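Local coordinates for protein acetyltransferase PA1377 (PDB 2VI7) that probably transfers acetyl groups to amines, as a putative N-acetyltransferase of the GNAT (GCN5-related) family, at residues 83-92 against 120-128. Residues are numbered along the deposited sequence; the frame is centred on the assembly and turned at random.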
ATOM      1  N   ARG A  83      -6.739   3.471   9.597  1.00 24.30           N
ATOM      2  CA  ARG A  83      -5.632   2.524   9.437  1.00 22.10           C
ATOM      3  C   ARG A  83      -4.453   2.947  10.306  1.00 21.53           C
ATOM      4  O   ARG A  83      -3.468   2.224  10.423  1.00 20.97           O
ATOM      5  CB  ARG A  83      -5.172   2.503   7.987  1.00 20.84           C
ATOM      6  CG  ARG A  83      -6.197   1.972   7.035  1.00 21.58           C
ATOM      7  CD  ARG A  83      -6.007   0.488   6.845  1.00 21.51           C
ATOM      8  NE  ARG A  83      -4.788   0.213   6.089  1.00 22.48           N
ATOM      9  CZ  ARG A  83      -3.810  -0.590   6.493  1.00 20.15           C
ATOM     10  NH1 ARG A  83      -3.883  -1.217   7.660  1.00 21.34           N
ATOM     11  NH2 ARG A  83      -2.753  -0.762   5.721  1.00 21.38           N
ATOM     12  N   SER A  84      -4.568   4.119  10.918  1.00 21.61           N
ATOM     13  CA  SER A  84      -3.499   4.683  11.736  1.00 24.52           C
ATOM     14  C   SER A  84      -3.061   3.871  12.951  1.00 24.14           C
ATOM     15  O   SER A  84      -2.081   4.226  13.608  1.00 26.18           O
ATOM     16  CB  SER A  84      -3.881   6.102  12.162  1.00 24.31           C
ATOM     17  OG  SER A  84      -5.073   6.087  12.919  1.00 27.84           O
ATOM     18  N   HIS A  85      -3.777   2.795  13.259  1.00 23.44           N
ATOM     19  CA  HIS A  85      -3.386   1.944  14.378  1.00 22.59           C
ATOM     20  C   HIS A  85      -2.302   1.001  13.860  1.00 23.26           C
ATOM     21  O   HIS A  85      -1.731   0.224  14.625  1.00 23.88           O
ATOM     22  CB  HIS A  85      -4.568   1.117  14.884  1.00 20.56           C
ATOM     23  CG  HIS A  85      -5.152   0.216  13.842  1.00 20.36           C
ATOM     24  ND1 HIS A  85      -6.000   0.674  12.857  1.00 18.68           N
ATOM     25  CD2 HIS A  85      -4.967  -1.102  13.596  1.00 18.89           C
ATOM     26  CE1 HIS A  85      -6.312  -0.323  12.051  1.00 19.03           C
ATOM     27  NE2 HIS A  85      -5.698  -1.412  12.477  1.00 19.63           N
ATOM     28  N   SER A  86      -2.033   1.073  12.554  1.00 23.46           N
ATOM     29  CA  SER A  86      -1.022   0.226  11.925  1.00 23.34           C
ATOM     30  C   SER A  86       0.122   1.030  11.337  1.00 23.34           C
ATOM     31  O   SER A  86       0.032   2.244  11.167  1.00 22.66           O
ATOM     32  CB  SER A  86      -1.637  -0.617  10.807  1.00 23.11           C
ATOM     33  OG  SER A  86      -1.947   0.197   9.690  1.00 24.97           O
ATOM     34  N   GLY A  87       1.203   0.327  11.034  1.00 22.65           N
ATOM     35  CA  GLY A  87       2.373   0.956  10.463  1.00 22.70           C
ATOM     36  C   GLY A  87       2.984  -0.044   9.511  1.00 23.43           C
ATOM     37  O   GLY A  87       2.695  -1.237   9.599  1.00 22.78           O
ATOM     38  N   SER A  88       3.821   0.429   8.597  1.00 23.89           N
ATOM     39  CA  SER A  88       4.458  -0.458   7.637  1.00 23.13           C
ATOM     40  C   SER A  88       5.954  -0.267   7.591  1.00 23.17           C
ATOM     41  O   SER A  88       6.447   0.838   7.756  1.00 22.60           O
ATOM     42  CB  SER A  88       3.895  -0.217   6.239  1.00 24.08           C
ATOM     43  OG  SER A  88       4.599  -0.987   5.275  1.00 25.78           O
ATOM     44  N   ILE A  89       6.676  -1.358   7.384  1.00 24.51           N
ATOM     45  CA  ILE A  89       8.123  -1.281   7.266  1.00 26.70           C
ATOM     46  C   ILE A  89       8.511  -1.752   5.855  1.00 27.15           C
ATOM     47  O   ILE A  89       9.646  -2.146   5.613  1.00 28.13           O
ATOM     48  CB  ILE A  89       8.866  -2.136   8.347  1.00 26.86           C
ATOM     49  CG1 ILE A  89       8.572  -3.624   8.156  1.00 27.70           C
ATOM     50  CG2 ILE A  89       8.459  -1.679   9.743  1.00 26.12           C
ATOM     51  CD1 ILE A  89       9.415  -4.528   9.035  1.00 28.18           C
ATOM     52  N   GLY A  90       7.546  -1.698   4.934  1.00 28.68           N
ATOM     53  CA  GLY A  90       7.764  -2.085   3.548  1.00 28.24           C
ATOM     54  C   GLY A  90       8.337  -3.469   3.330  1.00 28.53           C
ATOM     55  O   GLY A  90       7.833  -4.438   3.887  1.00 29.88           O
ATOM     56  N   MET A  91       9.376  -3.567   2.501  1.00 29.01           N
ATOM     57  CA  MET A  91      10.028  -4.851   2.216  1.00 29.54           C
ATOM     58  C   MET A  91      10.958  -5.190   3.376  1.00 30.53           C
ATOM     59  O   MET A  91      11.725  -6.161   3.343  1.00 30.95           O
ATOM     60  CB  MET A  91      10.820  -4.778   0.910  1.00 28.83           C
ATOM     61  CG  MET A  91       9.975  -4.752  -0.352  1.00 27.07           C
ATOM     62  SD  MET A  91       9.262  -6.351  -0.797  1.00 31.01           S
ATOM     63  CE  MET A  91      10.616  -7.468  -0.488  1.00 25.97           C
ATOM     64  N   GLY A  92      10.881  -4.357   4.406  1.00 30.99           N
ATOM     65  CA  GLY A  92      11.672  -4.567   5.598  1.00 31.45           C
ATOM     66  C   GLY A  92      13.047  -3.941   5.702  1.00 32.24           C
ATOM     67  O   GLY A  92      13.308  -2.818   5.270  1.00 32.52           O
ATOM     68  N   LEU A 120       1.379   1.234  18.305  1.00 25.50           N
ATOM     69  CA  LEU A 120       0.720   0.662  17.134  1.00 24.41           C
ATOM     70  C   LEU A 120       0.240  -0.742  17.466  1.00 25.04           C
ATOM     71  O   LEU A 120       0.897  -1.471  18.211  1.00 25.47           O
ATOM     72  CB  LEU A 120       1.678   0.600  15.941  1.00 22.08           C
ATOM     73  CG  LEU A 120       2.134   1.925  15.341  1.00 21.72           C
ATOM     74  CD1 LEU A 120       3.094   1.650  14.196  1.00 19.91           C
ATOM     75  CD2 LEU A 120       0.917   2.724  14.874  1.00 19.98           C
ATOM     76  N   ARG A 121      -0.908  -1.114  16.911  1.00 25.68           N
ATOM     77  CA  ARG A 121      -1.482  -2.436  17.135  1.00 26.74           C
ATOM     78  C   ARG A 121      -1.053  -3.423  16.050  1.00 25.46           C
ATOM     79  O   ARG A 121      -1.059  -4.628  16.260  1.00 25.33           O
ATOM     80  CB  ARG A 121      -3.011  -2.345  17.133  1.00 27.81           C
ATOM     81  CG  ARG A 121      -3.743  -3.659  17.370  1.00 32.36           C
ATOM     82  CD  ARG A 121      -5.204  -3.478  17.001  1.00 38.80           C
ATOM     83  NE  ARG A 121      -6.056  -4.628  17.306  1.00 45.36           N
ATOM     84  CZ  ARG A 121      -6.559  -4.897  18.510  1.00 47.54           C
ATOM     85  NH1 ARG A 121      -6.285  -4.102  19.538  1.00 49.34           N
ATOM     86  NH2 ARG A 121      -7.374  -5.935  18.679  1.00 47.91           N
ATOM     87  N   ARG A 122      -0.655  -2.905  14.896  1.00 24.22           N
ATOM     88  CA  ARG A 122      -0.300  -3.753  13.772  1.00 22.68           C
ATOM     89  C   ARG A 122       0.865  -3.197  12.970  1.00 23.27           C
ATOM     90  O   ARG A 122       0.890  -2.015  12.643  1.00 23.99           O
ATOM     91  CB  ARG A 122      -1.536  -3.878  12.877  1.00 22.14           C
ATOM     92  CG  ARG A 122      -1.386  -4.685  11.617  1.00 22.14           C
ATOM     93  CD  ARG A 122      -2.643  -4.552  10.775  1.00 21.61           C
ATOM     94  NE  ARG A 122      -2.419  -5.073   9.431  1.00 25.38           N
ATOM     95  CZ  ARG A 122      -2.444  -6.363   9.117  1.00 25.96           C
ATOM     96  NH1 ARG A 122      -2.704  -7.265  10.050  1.00 27.90           N
ATOM     97  NH2 ARG A 122      -2.162  -6.759   7.885  1.00 26.66           N
ATOM     98  N   VAL A 123       1.836  -4.049  12.663  1.00 22.60           N
ATOM     99  CA  VAL A 123       2.976  -3.637  11.852  1.00 22.38           C
ATOM    100  C   VAL A 123       2.999  -4.607  10.678  1.00 22.11           C
ATOM    101  O   VAL A 123       2.916  -5.821  10.867  1.00 22.01           O
ATOM    102  CB  VAL A 123       4.300  -3.706  12.628  1.00 22.31           C
ATOM    103  CG1 VAL A 123       5.438  -3.199  11.755  1.00 21.40           C
ATOM    104  CG2 VAL A 123       4.208  -2.869  13.878  1.00 21.61           C
ATOM    105  N   GLU A 124       3.102  -4.056   9.472  1.00 22.02           N
ATOM    106  CA  GLU A 124       3.067  -4.838   8.243  1.00 21.49           C
ATOM    107  C   GLU A 124       4.348  -4.798   7.418  1.00 22.24           C
ATOM    108  O   GLU A 124       5.083  -3.814   7.425  1.00 21.42           O
ATOM    109  CB  GLU A 124       1.905  -4.336   7.390  1.00 22.48           C
ATOM    110  CG  GLU A 124       0.685  -3.962   8.218  1.00 25.02           C
ATOM    111  CD  GLU A 124      -0.287  -3.068   7.476  1.00 25.87           C
ATOM    112  OE1 GLU A 124       0.180  -2.199   6.713  1.00 25.96           O
ATOM    113  OE2 GLU A 124      -1.515  -3.219   7.669  1.00 27.10           O
ATOM    114  N   LEU A 125       4.605  -5.884   6.698  1.00 23.03           N
ATOM    115  CA  LEU A 125       5.785  -5.978   5.847  1.00 23.58           C
ATOM    116  C   LEU A 125       5.563  -7.019   4.765  1.00 23.53           C
ATOM    117  O   LEU A 125       4.610  -7.787   4.819  1.00 23.98           O
ATOM    118  CB  LEU A 125       7.022  -6.358   6.677  1.00 24.40           C
ATOM    119  CG  LEU A 125       7.163  -7.779   7.252  1.00 24.42           C
ATOM    120  CD1 LEU A 125       7.412  -8.787   6.146  1.00 23.42           C
ATOM    121  CD2 LEU A 125       8.329  -7.800   8.224  1.00 22.82           C
ATOM    122  N   THR A 126       6.436  -7.023   3.766  1.00 23.54           N
ATOM    123  CA  THR A 126       6.363  -8.010   2.695  1.00 22.71           C
ATOM    124  C   THR A 126       7.802  -8.459   2.563  1.00 20.82           C
ATOM    125  O   THR A 126       8.716  -7.687   2.818  1.00 20.05           O
ATOM    126  CB  THR A 126       5.876  -7.412   1.339  1.00 23.18           C
ATOM    127  OG1 THR A 126       6.734  -6.333   0.952  1.00 26.12           O
ATOM    128  CG2 THR A 126       4.436  -6.930   1.436  1.00 21.24           C
ATOM    129  N   VAL A 127       8.001  -9.713   2.199  1.00 20.16           N
ATOM    130  CA  VAL A 127       9.342 -10.259   2.047  1.00 19.99           C
ATOM    131  C   VAL A 127       9.290 -11.316   0.944  1.00 20.46           C
ATOM    132  O   VAL A 127       8.307 -12.047   0.806  1.00 21.78           O
ATOM    133  CB  VAL A 127       9.856 -10.869   3.414  1.00 19.77           C
ATOM    134  CG1 VAL A 127       8.847 -11.814   3.991  1.00 19.13           C
ATOM    135  CG2 VAL A 127      11.110 -11.649   3.217  1.00 19.62           C
ATOM    136  N   TYR A 128      10.335 -11.383   0.131  1.00 20.67           N
ATOM    137  CA  TYR A 128      10.375 -12.364  -0.949  1.00 20.81           C
ATOM    138  C   TYR A 128      10.301 -13.776  -0.392  1.00 20.85           C
ATOM    139  O   TYR A 128      11.021 -14.104   0.540  1.00 22.28           O
ATOM    140  CB  TYR A 128      11.645 -12.153  -1.755  1.00 20.84           C
ATOM    141  CG  TYR A 128      11.604 -10.841  -2.511  1.00 22.40           C
ATOM    142  CD1 TYR A 128      12.633  -9.909  -2.403  1.00 21.22           C
ATOM    143  CD2 TYR A 128      10.512 -10.521  -3.326  1.00 22.30           C
ATOM    144  CE1 TYR A 128      12.577  -8.685  -3.091  1.00 20.52           C
ATOM    145  CE2 TYR A 128      10.446  -9.301  -4.011  1.00 22.61           C
ATOM    146  CZ  TYR A 128      11.483  -8.390  -3.890  1.00 21.67           C
ATOM    147  OH  TYR A 128      11.431  -7.185  -4.561  1.00 25.07           O
TER
HETATM  148  O   HOH W   1       0.172   0.365   7.623  1.00 24.23           O
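Met-91 sets its methyl on one face of the Tyr-128 ring, a CH-pi contact with Met-91 CE 3.6 Å from the ring centroid, shifted toward the rim; bends at chi2 and chi3 (-75° and -42°) bring it there and lay SD close to Thr-126 OG1. Tyr-128 OH bonds to the carbonyl of Val-34. At the other end, the Arg-83 guanidinium receives Glu-124 at its edge: Arg-83 NH1 reaches Glu-124 OE2 on the syn side at 3.1 Å, the two planes turned 31° apart. The anti lone pair of Glu-124 OE2 takes NE of the extended Arg-122 at 2.7 Å, so two arginines grip one oxygen, whose charge probably offsets the repulsion between Arg-83 NH1 and Arg-122 NE, 4.5 Å apart. A water joins Glu-124 OE1 to Ser-86 OG. Arg-83 NH1 also binds the Tyr-152 carbonyl of the second subunit. Strands 86-95 and 122-128 pair in parallel, the beta-alpha-beta crossover through helix 102-117 in the GNAT fold. Gly-87 N to Arg-122 O and Glu-124 N to Gly-87 O are both 2.9 Å. After Ser-88 the regular pairing gives way to a type II' turn, Ile-89 to Gly-92, yet Gly-90 O still accepts from Thr-126 N. Ile-89 CG1 presses tightly on Leu-125 CB (3.5 Å).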